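Local coordinates for protein chromatin structure-remodeling complex subunit RSC2 (Saccharomyces cerevisiae, PDB 4BB7) that serves as a subunit of the RSC chromatin-remodelling complex, which repositions nucleosomes using ATP, and contributes a BAH domain that binds histone H3, at residues 49-54 against 92-97. Numbering follows the deposited sequence.
Sequences IFRLWK and YRDHLV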
loop_
_atom_site.group_PDB
_atom_site.type_symbol
_atom_site.label_atom_id
_atom_site.label_comp_id
_atom_site.label_asym_id
_atom_site.label_seq_id
_atom_site.Cartn_x
_atom_site.Cartn_y
_atom_site.Cartn_z
ATOM N N ILE A 49 -15.503 1.391 0.582
ATOM C CA ILE A 49 -14.503 2.044 -0.259
ATOM C C ILE A 49 -14.121 3.454 0.213
ATOM O O ILE A 49 -14.940 4.370 0.196
ATOM C CB ILE A 49 -14.967 2.105 -1.718
ATOM C CG1 ILE A 49 -15.247 0.690 -2.231
ATOM C CG2 ILE A 49 -13.922 2.797 -2.579
ATOM C CD1 ILE A 49 -15.970 0.648 -3.559
ATOM N N PHE A 50 -12.869 3.620 0.626
ATOM C CA PHE A 50 -12.385 4.922 1.081
ATOM C C PHE A 50 -11.723 5.741 -0.028
ATOM O O PHE A 50 -11.730 6.971 0.021
ATOM C CB PHE A 50 -11.419 4.764 2.256
ATOM C CG PHE A 50 -12.088 4.754 3.598
ATOM C CD1 PHE A 50 -12.896 3.691 3.980
ATOM C CD2 PHE A 50 -11.899 5.802 4.487
ATOM C CE1 PHE A 50 -13.512 3.680 5.224
ATOM C CE2 PHE A 50 -12.510 5.798 5.727
ATOM C CZ PHE A 50 -13.318 4.735 6.096
ATOM N N ARG A 51 -11.136 5.067 -1.013
ATOM C CA ARG A 51 -10.545 5.774 -2.146
ATOM C C ARG A 51 -10.236 4.847 -3.320
ATOM O O ARG A 51 -10.086 3.639 -3.149
ATOM C CB ARG A 51 -9.289 6.548 -1.721
ATOM C CG ARG A 51 -8.023 5.721 -1.696
ATOM C CD ARG A 51 -6.812 6.565 -1.331
ATOM N NE ARG A 51 -5.565 5.814 -1.468
ATOM C CZ ARG A 51 -5.009 5.101 -0.494
ATOM N NH1 ARG A 51 -5.591 5.041 0.700
ATOM N NH2 ARG A 51 -3.874 4.444 -0.713
ATOM N N LEU A 52 -10.152 5.434 -4.510
ATOM C CA LEU A 52 -9.883 4.696 -5.737
ATOM C C LEU A 52 -8.822 5.428 -6.548
ATOM O O LEU A 52 -8.719 6.653 -6.480
ATOM C CB LEU A 52 -11.159 4.578 -6.574
ATOM C CG LEU A 52 -12.409 3.958 -5.946
ATOM C CD1 LEU A 52 -13.667 4.529 -6.592
ATOM C CD2 LEU A 52 -12.385 2.439 -6.050
ATOM N N TRP A 53 -8.039 4.684 -7.324
ATOM C CA TRP A 53 -7.007 5.290 -8.154
ATOM C C TRP A 53 -6.444 4.304 -9.166
ATOM O O TRP A 53 -6.637 3.096 -9.046
ATOM C CB TRP A 53 -5.874 5.831 -7.285
ATOM C CG TRP A 53 -5.011 4.760 -6.698
ATOM C CD1 TRP A 53 -3.855 4.258 -7.223
ATOM C CD2 TRP A 53 -5.235 4.053 -5.472
ATOM N NE1 TRP A 53 -3.343 3.284 -6.399
ATOM C CE2 TRP A 53 -4.171 3.138 -5.317
ATOM C CE3 TRP A 53 -6.227 4.104 -4.490
ATOM C CZ2 TRP A 53 -4.073 2.285 -4.220
ATOM C CZ3 TRP A 53 -6.129 3.256 -3.403
ATOM C CH2 TRP A 53 -5.060 2.357 -3.277
ATOM N N LYS A 54 -5.742 4.832 -10.162
ATOM C CA LYS A 54 -5.128 4.009 -11.195
ATOM C C LYS A 54 -3.609 4.089 -11.104
ATOM O O LYS A 54 -3.042 5.167 -10.923
ATOM C CB LYS A 54 -5.596 4.457 -12.580
ATOM C CG LYS A 54 -4.988 3.673 -13.728
ATOM C CD LYS A 54 -5.436 4.231 -15.070
ATOM C CE LYS A 54 -5.015 5.685 -15.232
ATOM N NZ LYS A 54 -5.459 6.258 -16.535
ATOM N N TYR A 92 -7.117 -0.873 6.895
ATOM C CA TYR A 92 -7.379 -0.167 5.644
ATOM C C TYR A 92 -6.469 -0.734 4.562
ATOM O O TYR A 92 -5.300 -0.365 4.464
ATOM C CB TYR A 92 -7.178 1.342 5.813
ATOM C CG TYR A 92 -8.083 1.950 6.865
ATOM C CD1 TYR A 92 -7.791 1.819 8.217
ATOM C CD2 TYR A 92 -9.228 2.649 6.510
ATOM C CE1 TYR A 92 -8.612 2.367 9.189
ATOM C CE2 TYR A 92 -10.060 3.201 7.474
ATOM C CZ TYR A 92 -9.746 3.056 8.814
ATOM O OH TYR A 92 -10.564 3.601 9.784
ATOM N N ARG A 93 -7.011 -1.644 3.763
ATOM C CA ARG A 93 -6.211 -2.399 2.806
ATOM C C ARG A 93 -6.463 -1.973 1.366
ATOM O O ARG A 93 -7.541 -1.486 1.031
ATOM C CB ARG A 93 -6.490 -3.898 2.951
ATOM C CG ARG A 93 -5.965 -4.525 4.235
ATOM C CD ARG A 93 -4.447 -4.443 4.302
ATOM N NE ARG A 93 -3.901 -5.261 5.379
ATOM C CZ ARG A 93 -3.373 -6.468 5.205
ATOM N NH1 ARG A 93 -3.313 -7.003 3.994
ATOM N NH2 ARG A 93 -2.899 -7.140 6.243
ATOM N N ASP A 94 -5.458 -2.166 0.519
ATOM C CA ASP A 94 -5.577 -1.883 -0.905
ATOM C C ASP A 94 -5.943 -3.150 -1.674
ATOM O O ASP A 94 -5.362 -4.211 -1.443
ATOM C CB ASP A 94 -4.266 -1.315 -1.454
ATOM C CG ASP A 94 -3.923 0.041 -0.865
ATOM O OD1 ASP A 94 -4.826 0.690 -0.295
ATOM O OD2 ASP A 94 -2.754 0.463 -0.983
ATOM N N HIS A 95 -6.909 -3.035 -2.581
ATOM C CA HIS A 95 -7.286 -4.150 -3.435
ATOM C C HIS A 95 -7.271 -3.750 -4.907
ATOM O O HIS A 95 -7.453 -2.580 -5.245
ATOM C CB HIS A 95 -8.693 -4.639 -3.098
ATOM C CG HIS A 95 -8.865 -5.098 -1.685
ATOM N ND1 HIS A 95 -9.022 -6.426 -1.351
ATOM C CD2 HIS A 95 -8.946 -4.405 -0.524
ATOM C CE1 HIS A 95 -9.174 -6.533 -0.043
ATOM N NE2 HIS A 95 -9.134 -5.321 0.483
ATOM N N LEU A 96 -7.054 -4.729 -5.781
ATOM C CA LEU A 96 -7.368 -4.568 -7.193
ATOM C C LEU A 96 -8.888 -4.571 -7.309
ATOM O O LEU A 96 -9.546 -5.443 -6.743
ATOM C CB LEU A 96 -6.786 -5.725 -8.009
ATOM C CG LEU A 96 -5.263 -5.878 -8.004
ATOM C CD1 LEU A 96 -4.834 -7.159 -8.705
ATOM C CD2 LEU A 96 -4.609 -4.670 -8.655
ATOM N N VAL A 97 -9.449 -3.601 -8.027
ATOM C CA VAL A 97 -10.904 -3.485 -8.128
ATOM C C VAL A 97 -11.539 -4.746 -8.712
ATOM O O VAL A 97 -12.752 -4.957 -8.609
ATOM C CB VAL A 97 -11.341 -2.246 -8.939
ATOM C CG1 VAL A 97 -10.769 -0.980 -8.318
ATOM C CG2 VAL A 97 -10.916 -2.378 -10.388
#
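R51 and D94 attract each other by charge alone: OD1 of D94 stands 3.9 Å from NH2 of R51, a long salt bridge whose carboxylate oxygen approaches the guanidinium obliquely, away from the aim of its N-H groups. The two flat groups are nearly perpendicular, at 88°. The same carboxylate also meets the rim of the W53 indole, where CH2 of W53 lies 3.4 Å from OD1 of D94, close to the ring plane. What grips OD1 directly is a hydrogen bond from ND2 of N63, on strand 60-68. That strand runs between 45-54 and 87-96 in the β-sheet of this BAH domain, and the pair illustrates how strands separated by a third can still meet through side chains reaching past it. Opposite N63, F50 and R51 form a classic β bulge. An alanine in place of D94 would probably leave the N63 amide without this acceptor and R51 without its nearby countercharge. Toward the start of both segments, Y92 presents its edge to the face of F50 in a T-shaped stack, with CE2 of Y92 3.9 Å from CZ of F50. CG of Y92 lies anti to its carbonyl carbon (chi1 -60°), which carries the ring out to F50 with CE2 leading; its hydroxyl hydrogen-bonds NZ of K88. R51 lies against W53 of the second subunit, and W53 receives R51 of that subunit, in reciprocal cation-π contacts.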